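Local coordinates for protein metallophosphoesterase (Sphaerobacter thermophilus, PDB 3RQZ) that binds two zinc ions in a calcineurin-like metallophosphoesterase fold and is probably a phosphatase of the YfcE family, at residues A[58-63]-A[98-103]; A[117-120]-A[125-128]; A[136-141]-A[155-160]. One frame throughout, in Å; residues are numbered along the deposited sequence.

All three contacts belong to the two-sheet calcineurin-like fold, but to different parts of it. Contact 1, buried, sets a helix against an outermost strand of the six-stranded sheet; contact 2, also buried, closes the loop that leaves strand 113-116 beside the zinc site; contact 3, partly buried and away from the metals, lies at an outermost strand, 154-158, of the five-stranded sheet. Contacts 1 and 2 meet where I62 O packs on H117 CB; contacts 2 and 3 both adjoin helix 131-137 and meet where N137 bonds E126. Chemistry follows place: a hydroxyl pair and aliphatic packing in contact 1, a carboxylate and a bridging water in contact 2, an aromatic face in contact 3.

Contact 1: A[58-63]-A[98-103]; sequences NISVIG and LQYLES
Strand 59-60, at an outer edge of the six-stranded sheet, and the residues just after it meet helix 95-103 at two places, S60 with Y100 and I62 with L101. S60 and Y100 approach by their hydroxyls: S60 OG and Y100 OH are 2.8 Å apart, close enough for a hydrogen bond. S60 CB stands 3.4 Å from the same Y100 OH, so the short serine branch meets the far end of the long phenol; toward the ring itself S60 OG lies obliquely, 3.8 Å from Y100 CZ. The phenol gets there because CG is anti to the backbone N (chi1 175°), which sends the ring off the helix toward the strand. V49, V52 and R53 of helix 45-55 also touch the Y100 side chain, which thus reaches from its own helix toward helix 45-55 and the sheet edge. Beyond the strand the chain enters the GNHD sequence, a signature of calcineurin-like phosphoesterases; G63 is the N-cap residue of helix 64-69, and its backbone N bonds D66 OD2. Just before that turn, I62 reaches toward the helix, with CG1 anti to the backbone N (chi1 -174°), and its CD1 comes to 3.2 Å from L101 O, a tight approach of a methyl to a helix carbonyl. The apolar part is looser, I62 CD1 to L101 CB being 4.5 Å. The I62 side chain lies about 7 Å from that of the zinc ligand D37 (nearest atoms). Within the helix, S103 OG donates to Y100 O at 2.7 Å, and S103 N shares that acceptor.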
ATOM      1  N   ASN A  58     -10.487   4.507 -10.130  1.00 20.80           N
ATOM      2  CA  ASN A  58     -11.486   4.983  -9.160  1.00 21.57           C
ATOM      3  C   ASN A  58     -10.911   5.329  -7.799  1.00 21.62           C
ATOM      4  O   ASN A  58     -11.321   6.333  -7.209  1.00 23.24           O
ATOM      5  CB  ASN A  58     -12.626   3.948  -8.999  1.00 21.95           C
ATOM      6  CG  ASN A  58     -13.380   3.719 -10.283  1.00 23.57           C
ATOM      7  OD1 ASN A  58     -13.884   4.667 -10.904  1.00 26.69           O
ATOM      8  ND2 ASN A  58     -13.470   2.460 -10.701  1.00 25.52           N
ATOM      9  N   ILE A  59      -9.999   4.500  -7.284  1.00 19.83           N
ATOM     10  CA  ILE A  59      -9.430   4.710  -5.953  1.00 21.13           C
ATOM     11  C   ILE A  59      -7.910   4.610  -6.064  1.00 20.15           C
ATOM     12  O   ILE A  59      -7.374   3.544  -6.340  1.00 21.22           O
ATOM     13  CB  ILE A  59      -9.969   3.694  -4.888  1.00 21.76           C
ATOM     14  CG1 ILE A  59     -11.495   3.781  -4.726  1.00 24.17           C
ATOM     15  CG2 ILE A  59      -9.286   3.918  -3.490  1.00 22.73           C
ATOM     16  CD1 ILE A  59     -11.933   4.930  -3.883  1.00 28.17           C
ATOM     17  N   SER A  60      -7.229   5.734  -5.893  1.00 19.90           N
ATOM     18  CA  SER A  60      -5.768   5.776  -5.924  1.00 19.34           C
ATOM     19  C   SER A  60      -5.381   6.983  -5.076  1.00 19.53           C
ATOM     20  O   SER A  60      -5.563   8.132  -5.497  1.00 18.99           O
ATOM     21  CB  SER A  60      -5.259   5.967  -7.368  1.00 19.64           C
ATOM     22  OG  SER A  60      -3.824   5.973  -7.427  1.00 20.81           O
ATOM     23  N   VAL A  61      -4.898   6.738  -3.857  1.00 19.40           N
ATOM     24  CA  VAL A  61      -4.623   7.826  -2.959  1.00 19.17           C
ATOM     25  C   VAL A  61      -3.088   7.966  -2.804  1.00 19.80           C
ATOM     26  O   VAL A  61      -2.347   7.031  -3.078  1.00 20.86           O
ATOM     27  CB  VAL A  61      -5.392   7.662  -1.573  1.00 18.71           C
ATOM     28  CG1 VAL A  61      -6.943   7.669  -1.790  1.00 19.28           C
ATOM     29  CG2 VAL A  61      -4.970   6.401  -0.833  1.00 19.67           C
ATOM     30  N   ILE A  62      -2.627   9.155  -2.430  1.00 20.36           N
ATOM     31  CA  ILE A  62      -1.210   9.456  -2.399  1.00 20.30           C
ATOM     32  C   ILE A  62      -0.652   8.890  -1.093  1.00 20.14           C
ATOM     33  O   ILE A  62      -1.361   8.873  -0.065  1.00 21.47           O
ATOM     34  CB  ILE A  62      -0.978  10.995  -2.505  1.00 20.92           C
ATOM     35  CG1 ILE A  62       0.494  11.318  -2.628  1.00 22.26           C
ATOM     36  CG2 ILE A  62      -1.543  11.780  -1.289  1.00 20.22           C
ATOM     37  CD1 ILE A  62       0.821  12.052  -3.869  1.00 26.05           C
ATOM     38  N   GLY A  63       0.584   8.378  -1.144  1.00 19.66           N
ATOM     39  CA  GLY A  63       1.326   7.982   0.070  1.00 18.70           C
ATOM     40  C   GLY A  63       2.385   9.017   0.438  1.00 19.01           C
ATOM     41  O   GLY A  63       2.628   9.970  -0.330  1.00 19.11           O
ATOM     42  N   LEU A  98       5.039  12.746 -12.440  1.00 25.25           N
ATOM     43  CA  LEU A  98       4.859  13.860 -11.507  1.00 25.10           C
ATOM     44  C   LEU A  98       3.430  14.418 -11.548  1.00 24.34           C
ATOM     45  O   LEU A  98       2.825  14.642 -10.505  1.00 23.66           O
ATOM     46  CB  LEU A  98       5.896  14.970 -11.770  1.00 26.10           C
ATOM     47  CG  LEU A  98       7.333  14.430 -11.560  1.00 26.88           C
ATOM     48  CD1 LEU A  98       8.394  15.337 -12.232  1.00 30.70           C
ATOM     49  CD2 LEU A  98       7.598  14.227 -10.054  1.00 27.35           C
ATOM     50  N   GLN A  99       2.893  14.643 -12.745  1.00 24.47           N
ATOM     51  CA  GLN A  99       1.514  15.160 -12.876  1.00 24.52           C
ATOM     52  C   GLN A  99       0.499  14.197 -12.283  1.00 22.81           C
ATOM     53  O   GLN A  99      -0.465  14.606 -11.635  1.00 22.30           O
ATOM     54  CB  GLN A  99       1.161  15.429 -14.341  1.00 25.69           C
ATOM     55  CG  GLN A  99       1.883  16.626 -14.953  1.00 28.99           C
ATOM     56  CD  GLN A  99       1.687  16.675 -16.460  1.00 34.97           C
ATOM     57  OE1 GLN A  99       0.752  16.087 -16.976  1.00 38.24           O
ATOM     58  NE2 GLN A  99       2.579  17.359 -17.167  1.00 37.27           N
ATOM     59  N   TYR A 100       0.704  12.906 -12.504  1.00 21.83           N
ATOM     60  CA  TYR A 100      -0.240  11.955 -11.965  1.00 21.42           C
ATOM     61  C   TYR A 100      -0.229  11.949 -10.424  1.00 21.04           C
ATOM     62  O   TYR A 100      -1.278  11.967  -9.783  1.00 21.65           O
ATOM     63  CB  TYR A 100       0.031  10.531 -12.502  1.00 20.43           C
ATOM     64  CG  TYR A 100      -0.856   9.498 -11.855  1.00 19.07           C
ATOM     65  CD1 TYR A 100      -2.205   9.395 -12.209  1.00 18.78           C
ATOM     66  CD2 TYR A 100      -0.342   8.607 -10.903  1.00 18.55           C
ATOM     67  CE1 TYR A 100      -3.049   8.448 -11.605  1.00 18.32           C
ATOM     68  CE2 TYR A 100      -1.155   7.657 -10.292  1.00 18.64           C
ATOM     69  CZ  TYR A 100      -2.530   7.579 -10.660  1.00 19.47           C
ATOM     70  OH  TYR A 100      -3.346   6.630 -10.078  1.00 20.61           O
ATOM     71  N   LEU A 101       0.962  11.845  -9.851  1.00 21.50           N
ATOM     72  CA  LEU A 101       1.109  11.842  -8.388  1.00 21.54           C
ATOM     73  C   LEU A 101       0.556  13.118  -7.779  1.00 21.93           C
ATOM     74  O   LEU A 101      -0.135  13.041  -6.771  1.00 22.27           O
ATOM     75  CB  LEU A 101       2.544  11.585  -7.961  1.00 20.67           C
ATOM     76  CG  LEU A 101       3.087  10.191  -8.322  1.00 20.40           C
ATOM     77  CD1 LEU A 101       4.547  10.158  -7.964  1.00 23.02           C
ATOM     78  CD2 LEU A 101       2.306   9.020  -7.663  1.00 22.62           C
ATOM     79  N   GLU A 102       0.846  14.267  -8.406  1.00 23.00           N
ATOM     80  CA  GLU A 102       0.322  15.550  -7.961  1.00 23.87           C
ATOM     81  C   GLU A 102      -1.198  15.596  -7.984  1.00 23.80           C
ATOM     82  O   GLU A 102      -1.818  16.362  -7.233  1.00 23.84           O
ATOM     83  CB  GLU A 102       0.894  16.704  -8.805  1.00 25.67           C
ATOM     84  CG  GLU A 102       2.370  16.971  -8.506  1.00 31.65           C
ATOM     85  CD  GLU A 102       3.105  17.817  -9.572  1.00 39.02           C
ATOM     86  OE1 GLU A 102       2.447  18.367 -10.487  1.00 42.62           O
ATOM     87  OE2 GLU A 102       4.353  17.933  -9.489  1.00 42.14           O
ATOM     88  N   SER A 103      -1.817  14.765  -8.824  1.00 22.39           N
ATOM     89  CA  SER A 103      -3.266  14.857  -8.951  1.00 21.47           C
ATOM     90  C   SER A 103      -3.993  14.119  -7.842  1.00 21.13           C
ATOM     91  O   SER A 103      -5.197  14.355  -7.634  1.00 21.63           O
ATOM     92  CB  SER A 103      -3.713  14.345 -10.330  1.00 20.86           C
ATOM     93  OG  SER A 103      -3.677  12.917 -10.405  1.00 21.69           O
TER

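Contact 2: A[117-120]-A[125-128]; sequences HGSP and WEYI
E126 runs its side chain from one arm alongside S119 of the other, in the loop that follows strand 113-116 in this metallophosphoesterase fold, next to the zinc site. Its CB lies 3.3 Å from S119 OG, and CG, anti to the backbone N (chi1 180°), is 3.7 Å from that hydroxyl. The extended chain then brings OE1 to its bond: S119 OG donates to E126 OE1 at 2.6 Å, meeting it on the anti side, 19° out of the carboxylate plane. OE1 also takes N137 ND2 and OE2 pairs with R121, so both carboxylate oxygens are held and the group's rotation is probably fixed; S119 OG in turn accepts from H122 N. I128 CD1 also packs on S119 CB at 3.6 Å, and the I128 and P120 side chains cross at about a right angle. The backbones come close at G118, whose C is 3.0 Å from E126 O. On the same arm as E126, W125 O bonds the NE2 of zinc ligand H150, a second-shell contact consistent with orienting that imidazole. A water spans the arms, donating to G118 O and accepting from I128 N, each at 2.9 Å.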
ATOM      1  N   HIS A 117      -3.919   6.498   2.953  1.00 20.80           N
ATOM      2  CA  HIS A 117      -2.676   5.794   3.039  1.00 20.24           C
ATOM      3  C   HIS A 117      -2.346   5.419   4.483  1.00 20.82           C
ATOM      4  O   HIS A 117      -1.874   4.321   4.755  1.00 22.04           O
ATOM      5  CB  HIS A 117      -1.547   6.673   2.491  1.00 19.08           C
ATOM      6  CG  HIS A 117      -0.212   6.010   2.570  1.00 18.43           C
ATOM      7  ND1 HIS A 117       0.094   4.903   1.811  1.00 18.05           N
ATOM      8  CD2 HIS A 117       0.885   6.275   3.325  1.00 17.43           C
ATOM      9  CE1 HIS A 117       1.327   4.510   2.095  1.00 20.31           C
ATOM     10  NE2 HIS A 117       1.831   5.332   3.005  1.00 19.53           N
ATOM     11  N   GLY A 118      -2.533   6.360   5.390  1.00 21.07           N
ATOM     12  CA  GLY A 118      -2.074   6.193   6.775  1.00 21.69           C
ATOM     13  C   GLY A 118      -3.249   6.047   7.729  1.00 22.11           C
ATOM     14  O   GLY A 118      -3.564   4.948   8.188  1.00 23.43           O
ATOM     15  N   SER A 119      -3.930   7.143   8.027  1.00 22.26           N
ATOM     16  CA  SER A 119      -5.048   7.037   8.933  1.00 22.76           C
ATOM     17  C   SER A 119      -6.109   8.081   8.608  1.00 22.45           C
ATOM     18  O   SER A 119      -5.796   9.117   7.995  1.00 23.17           O
ATOM     19  CB  SER A 119      -4.580   7.195  10.383  1.00 21.64           C
ATOM     20  OG  SER A 119      -4.588   8.570  10.722  1.00 23.42           O
ATOM     21  N   PRO A 120      -7.374   7.833   8.995  1.00 23.37           N
ATOM     22  CA  PRO A 120      -8.332   8.897   8.661  1.00 24.07           C
ATOM     23  C   PRO A 120      -8.149  10.198   9.465  1.00 24.83           C
ATOM     24  O   PRO A 120      -8.626  11.269   9.030  1.00 25.67           O
ATOM     25  CB  PRO A 120      -9.702   8.233   8.889  1.00 24.45           C
ATOM     26  CG  PRO A 120      -9.438   7.040   9.701  1.00 23.38           C
ATOM     27  CD  PRO A 120      -8.061   6.574   9.345  1.00 23.76           C
ATOM     28  N   TRP A 125       0.200  10.334   6.901  1.00 23.21           N
ATOM     29  CA  TRP A 125       1.310  10.202   7.855  1.00 23.65           C
ATOM     30  C   TRP A 125       1.172   9.193   8.973  1.00 23.61           C
ATOM     31  O   TRP A 125       2.186   8.614   9.413  1.00 24.77           O
ATOM     32  CB  TRP A 125       1.555  11.562   8.501  1.00 23.85           C
ATOM     33  CG  TRP A 125       1.937  12.617   7.566  1.00 25.51           C
ATOM     34  CD1 TRP A 125       1.205  13.732   7.247  1.00 26.50           C
ATOM     35  CD2 TRP A 125       3.172  12.716   6.828  1.00 26.89           C
ATOM     36  NE1 TRP A 125       1.909  14.515   6.348  1.00 27.09           N
ATOM     37  CE2 TRP A 125       3.122  13.925   6.089  1.00 27.75           C
ATOM     38  CE3 TRP A 125       4.321  11.910   6.741  1.00 26.00           C
ATOM     39  CZ2 TRP A 125       4.172  14.346   5.254  1.00 27.66           C
ATOM     40  CZ3 TRP A 125       5.361  12.327   5.911  1.00 28.97           C
ATOM     41  CH2 TRP A 125       5.273  13.542   5.175  1.00 28.18           C
ATOM     42  N   GLU A 126      -0.042   8.988   9.471  1.00 22.73           N
ATOM     43  CA  GLU A 126      -0.190   8.265  10.758  1.00 23.86           C
ATOM     44  C   GLU A 126      -0.259   6.759  10.551  1.00 23.48           C
ATOM     45  O   GLU A 126      -1.014   6.293   9.715  1.00 23.72           O
ATOM     46  CB  GLU A 126      -1.433   8.746  11.523  1.00 23.36           C
ATOM     47  CG  GLU A 126      -1.668   8.037  12.887  1.00 24.86           C
ATOM     48  CD  GLU A 126      -2.795   8.661  13.699  1.00 28.10           C
ATOM     49  OE1 GLU A 126      -3.959   8.681  13.249  1.00 27.69           O
ATOM     50  OE2 GLU A 126      -2.508   9.137  14.819  1.00 32.22           O
ATOM     51  N   TYR A 127       0.523   6.010  11.324  1.00 23.77           N
ATOM     52  CA  TYR A 127       0.473   4.531  11.290  1.00 24.80           C
ATOM     53  C   TYR A 127      -0.624   4.031  12.213  1.00 25.37           C
ATOM     54  O   TYR A 127      -0.812   4.563  13.302  1.00 27.71           O
ATOM     55  CB  TYR A 127       1.790   3.897  11.742  1.00 25.24           C
ATOM     56  CG  TYR A 127       3.020   4.275  10.948  1.00 26.31           C
ATOM     57  CD1 TYR A 127       3.361   3.580   9.778  1.00 26.87           C
ATOM     58  CD2 TYR A 127       3.859   5.294  11.385  1.00 27.81           C
ATOM     59  CE1 TYR A 127       4.509   3.917   9.048  1.00 26.55           C
ATOM     60  CE2 TYR A 127       5.002   5.643  10.679  1.00 28.29           C
ATOM     61  CZ  TYR A 127       5.330   4.940   9.516  1.00 28.77           C
ATOM     62  OH  TYR A 127       6.453   5.274   8.810  1.00 30.38           O
ATOM     63  N   ILE A 128      -1.345   3.005  11.792  1.00 25.38           N
ATOM     64  CA  ILE A 128      -2.268   2.320  12.692  1.00 25.71           C
ATOM     65  C   ILE A 128      -1.790   0.888  12.896  1.00 25.86           C
ATOM     66  O   ILE A 128      -1.896   0.062  11.981  1.00 25.82           O
ATOM     67  CB  ILE A 128      -3.696   2.279  12.131  1.00 25.00           C
ATOM     68  CG1 ILE A 128      -4.161   3.693  11.756  1.00 24.73           C
ATOM     69  CG2 ILE A 128      -4.622   1.527  13.166  1.00 26.00           C
ATOM     70  CD1 ILE A 128      -5.634   3.818  11.243  1.00 24.05           C
TER
HETATM   71  O   HOH W   1      -1.803   2.803   8.921  1.00 26.62           O

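Contact 3: A[136-141]-A[155-160]; sequences LNFPAF and LYIRED
F138 lays one face of its ring over the backbone of E159: the alpha carbon E159 CA sits 3.6 Å from the F138 ring centroid, only 14° off the normal, a CH-pi contact. E159 CB follows along the ring, 3.6 Å from F138 CD1, and with CG anti to the backbone N (chi1 -180°) the extended chain heads back past F138 CG toward F138 CB. The ring and carboxylate planes end 31° apart. E159 OE2 makes a salt bridge to R183, an arginine that also bonds F138 O and makes a cation-pi contact with F141. Turned edge-on to the strand, the F138 ring brings its CZ to 3.6 Å from I157 O, which lies in its plane, while I157 CG2 touches F138 CE2 at 4.2 Å. F138 therefore fills the angle where strand 154-158, one of the two outermost in the five-stranded sheet, turns into helix 159-163; A162 of that helix and I185 of the neighbouring strand 184-188 also touch the F138 side chain. R158 is at the N-cap position of the helix, and its backbone N bonds E161 OE1. Within 155-160, R158 NH2 makes a salt bridge of 2.8 Å to D160 OD2, with D160 OD1 over the guanidinium face.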
ATOM      1  N   LEU A 136      -8.737   5.822  18.300  1.00 30.38           N
ATOM      2  CA  LEU A 136      -8.777   7.254  18.008  1.00 30.54           C
ATOM      3  C   LEU A 136      -9.241   7.524  16.564  1.00 29.40           C
ATOM      4  O   LEU A 136      -9.631   8.641  16.223  1.00 29.92           O
ATOM      5  CB  LEU A 136      -7.396   7.887  18.302  1.00 30.96           C
ATOM      6  CG  LEU A 136      -6.981   7.967  19.788  1.00 32.29           C
ATOM      7  CD1 LEU A 136      -5.454   8.052  19.970  1.00 33.77           C
ATOM      8  CD2 LEU A 136      -7.685   9.108  20.562  1.00 35.38           C
ATOM      9  N   ASN A 137      -9.212   6.492  15.725  1.00 27.66           N
ATOM     10  CA  ASN A 137      -9.477   6.647  14.289  1.00 26.82           C
ATOM     11  C   ASN A 137     -10.871   6.273  13.827  1.00 26.93           C
ATOM     12  O   ASN A 137     -11.338   6.761  12.784  1.00 26.97           O
ATOM     13  CB  ASN A 137      -8.389   5.949  13.456  1.00 25.64           C
ATOM     14  CG  ASN A 137      -7.238   6.866  13.153  1.00 25.34           C
ATOM     15  OD1 ASN A 137      -7.362   7.752  12.313  1.00 24.05           O
ATOM     16  ND2 ASN A 137      -6.106   6.670  13.828  1.00 26.73           N
ATOM     17  N   PHE A 138     -11.550   5.444  14.610  1.00 26.86           N
ATOM     18  CA  PHE A 138     -12.949   5.092  14.321  1.00 28.11           C
ATOM     19  C   PHE A 138     -13.909   6.279  14.284  1.00 28.88           C
ATOM     20  O   PHE A 138     -14.742   6.335  13.394  1.00 29.91           O
ATOM     21  CB  PHE A 138     -13.453   3.960  15.224  1.00 27.27           C
ATOM     22  CG  PHE A 138     -13.068   2.591  14.724  1.00 27.74           C
ATOM     23  CD1 PHE A 138     -13.772   2.000  13.672  1.00 27.36           C
ATOM     24  CD2 PHE A 138     -11.988   1.888  15.297  1.00 26.41           C
ATOM     25  CE1 PHE A 138     -13.404   0.733  13.171  1.00 26.40           C
ATOM     26  CE2 PHE A 138     -11.637   0.624  14.811  1.00 26.55           C
ATOM     27  CZ  PHE A 138     -12.355   0.042  13.749  1.00 25.09           C
ATOM     28  N   PRO A 139     -13.760   7.260  15.204  1.00 30.16           N
ATOM     29  CA  PRO A 139     -14.565   8.493  15.072  1.00 29.91           C
ATOM     30  C   PRO A 139     -14.173   9.382  13.886  1.00 29.75           C
ATOM     31  O   PRO A 139     -14.962  10.257  13.498  1.00 29.55           O
ATOM     32  CB  PRO A 139     -14.314   9.238  16.398  1.00 30.55           C
ATOM     33  CG  PRO A 139     -13.752   8.193  17.355  1.00 31.65           C
ATOM     34  CD  PRO A 139     -12.966   7.253  16.448  1.00 30.47           C
ATOM     35  N   ALA A 140     -12.989   9.146  13.317  1.00 29.44           N
ATOM     36  CA  ALA A 140     -12.447   9.958  12.216  1.00 29.57           C
ATOM     37  C   ALA A 140     -12.937   9.573  10.794  1.00 29.74           C
ATOM     38  O   ALA A 140     -12.603  10.238   9.815  1.00 30.14           O
ATOM     39  CB  ALA A 140     -10.891   9.997  12.272  1.00 29.23           C
ATOM     40  N   PHE A 141     -13.707   8.493  10.676  1.00 29.53           N
ATOM     41  CA  PHE A 141     -14.387   8.183   9.427  1.00 29.60           C
ATOM     42  C   PHE A 141     -15.809   7.772   9.761  1.00 30.11           C
ATOM     43  O   PHE A 141     -16.068   7.316  10.877  1.00 30.63           O
ATOM     44  CB  PHE A 141     -13.641   7.125   8.588  1.00 29.41           C
ATOM     45  CG  PHE A 141     -13.669   5.731   9.168  1.00 28.28           C
ATOM     46  CD1 PHE A 141     -12.789   5.360  10.186  1.00 26.26           C
ATOM     47  CD2 PHE A 141     -14.580   4.787   8.681  1.00 27.86           C
ATOM     48  CE1 PHE A 141     -12.793   4.039  10.711  1.00 26.01           C
ATOM     49  CE2 PHE A 141     -14.610   3.478   9.190  1.00 26.54           C
ATOM     50  CZ  PHE A 141     -13.719   3.099  10.224  1.00 27.17           C
ATOM     51  N   LEU A 155      -3.562  -6.240   8.360  1.00 24.06           N
ATOM     52  CA  LEU A 155      -4.171  -5.992   9.659  1.00 25.46           C
ATOM     53  C   LEU A 155      -5.679  -5.848   9.482  1.00 25.79           C
ATOM     54  O   LEU A 155      -6.147  -5.372   8.436  1.00 25.53           O
ATOM     55  CB  LEU A 155      -3.611  -4.673  10.248  1.00 25.54           C
ATOM     56  CG  LEU A 155      -4.170  -4.127  11.568  1.00 26.97           C
ATOM     57  CD1 LEU A 155      -3.067  -3.544  12.472  1.00 27.50           C
ATOM     58  CD2 LEU A 155      -5.265  -3.065  11.342  1.00 28.56           C
ATOM     59  N   TYR A 156      -6.434  -6.267  10.499  1.00 26.19           N
ATOM     60  CA  TYR A 156      -7.817  -5.869  10.633  1.00 26.86           C
ATOM     61  C   TYR A 156      -8.189  -5.723  12.111  1.00 27.50           C
ATOM     62  O   TYR A 156      -7.706  -6.467  12.974  1.00 27.96           O
ATOM     63  CB  TYR A 156      -8.787  -6.820   9.887  1.00 27.04           C
ATOM     64  CG  TYR A 156      -8.857  -8.256  10.384  1.00 27.84           C
ATOM     65  CD1 TYR A 156      -8.074  -9.253   9.792  1.00 28.69           C
ATOM     66  CD2 TYR A 156      -9.723  -8.619  11.426  1.00 26.88           C
ATOM     67  CE1 TYR A 156      -8.128 -10.568  10.242  1.00 30.82           C
ATOM     68  CE2 TYR A 156      -9.810  -9.942  11.879  1.00 30.02           C
ATOM     69  CZ  TYR A 156      -9.010 -10.908  11.275  1.00 31.07           C
ATOM     70  OH  TYR A 156      -9.061 -12.201  11.704  1.00 33.16           O
ATOM     71  N   ILE A 157      -9.036  -4.744  12.399  1.00 27.40           N
ATOM     72  CA  ILE A 157      -9.591  -4.604  13.760  1.00 28.32           C
ATOM     73  C   ILE A 157     -11.035  -4.104  13.645  1.00 28.47           C
ATOM     74  O   ILE A 157     -11.310  -3.261  12.811  1.00 27.25           O
ATOM     75  CB  ILE A 157      -8.720  -3.646  14.617  1.00 28.31           C
ATOM     76  CG1 ILE A 157      -9.155  -3.666  16.085  1.00 29.84           C
ATOM     77  CG2 ILE A 157      -8.701  -2.198  14.002  1.00 28.35           C
ATOM     78  CD1 ILE A 157      -8.092  -3.032  17.037  1.00 31.39           C
ATOM     79  N   ARG A 158     -11.949  -4.673  14.438  1.00 29.18           N
ATOM     80  CA  ARG A 158     -13.317  -4.143  14.537  1.00 30.29           C
ATOM     81  C   ARG A 158     -13.415  -2.992  15.563  1.00 30.45           C
ATOM     82  O   ARG A 158     -12.587  -2.860  16.465  1.00 30.02           O
ATOM     83  CB  ARG A 158     -14.342  -5.253  14.827  1.00 30.39           C
ATOM     84  CG  ARG A 158     -15.782  -4.860  14.478  1.00 34.51           C
ATOM     85  CD  ARG A 158     -16.723  -6.047  14.350  1.00 41.02           C
ATOM     86  NE  ARG A 158     -16.370  -7.102  15.283  1.00 44.73           N
ATOM     87  CZ  ARG A 158     -17.100  -7.456  16.331  1.00 49.95           C
ATOM     88  NH1 ARG A 158     -16.667  -8.430  17.131  1.00 52.13           N
ATOM     89  NH2 ARG A 158     -18.272  -6.857  16.573  1.00 53.28           N
ATOM     90  N   GLU A 159     -14.427  -2.154  15.399  1.00 30.50           N
ATOM     91  CA  GLU A 159     -14.590  -0.967  16.242  1.00 31.80           C
ATOM     92  C   GLU A 159     -14.737  -1.317  17.727  1.00 32.68           C
ATOM     93  O   GLU A 159     -14.079  -0.707  18.575  1.00 32.51           O
ATOM     94  CB  GLU A 159     -15.772  -0.139  15.742  1.00 31.53           C
ATOM     95  CG  GLU A 159     -16.054   1.126  16.529  1.00 33.62           C
ATOM     96  CD  GLU A 159     -17.205   1.948  15.942  1.00 37.26           C
ATOM     97  OE1 GLU A 159     -18.202   1.351  15.466  1.00 40.48           O
ATOM     98  OE2 GLU A 159     -17.126   3.193  15.957  1.00 36.55           O
ATOM     99  N   ASP A 160     -15.568  -2.305  18.044  1.00 33.39           N
ATOM    100  CA  ASP A 160     -15.744  -2.683  19.449  1.00 34.61           C
ATOM    101  C   ASP A 160     -14.456  -3.214  20.095  1.00 34.31           C
ATOM    102  O   ASP A 160     -14.212  -2.954  21.267  1.00 34.10           O
ATOM    103  CB  ASP A 160     -16.906  -3.668  19.644  1.00 36.19           C
ATOM    104  CG  ASP A 160     -16.717  -4.982  18.889  1.00 37.70           C
ATOM    105  OD1 ASP A 160     -15.765  -5.142  18.105  1.00 39.96           O
ATOM    106  OD2 ASP A 160     -17.559  -5.866  19.085  1.00 40.73           O
TER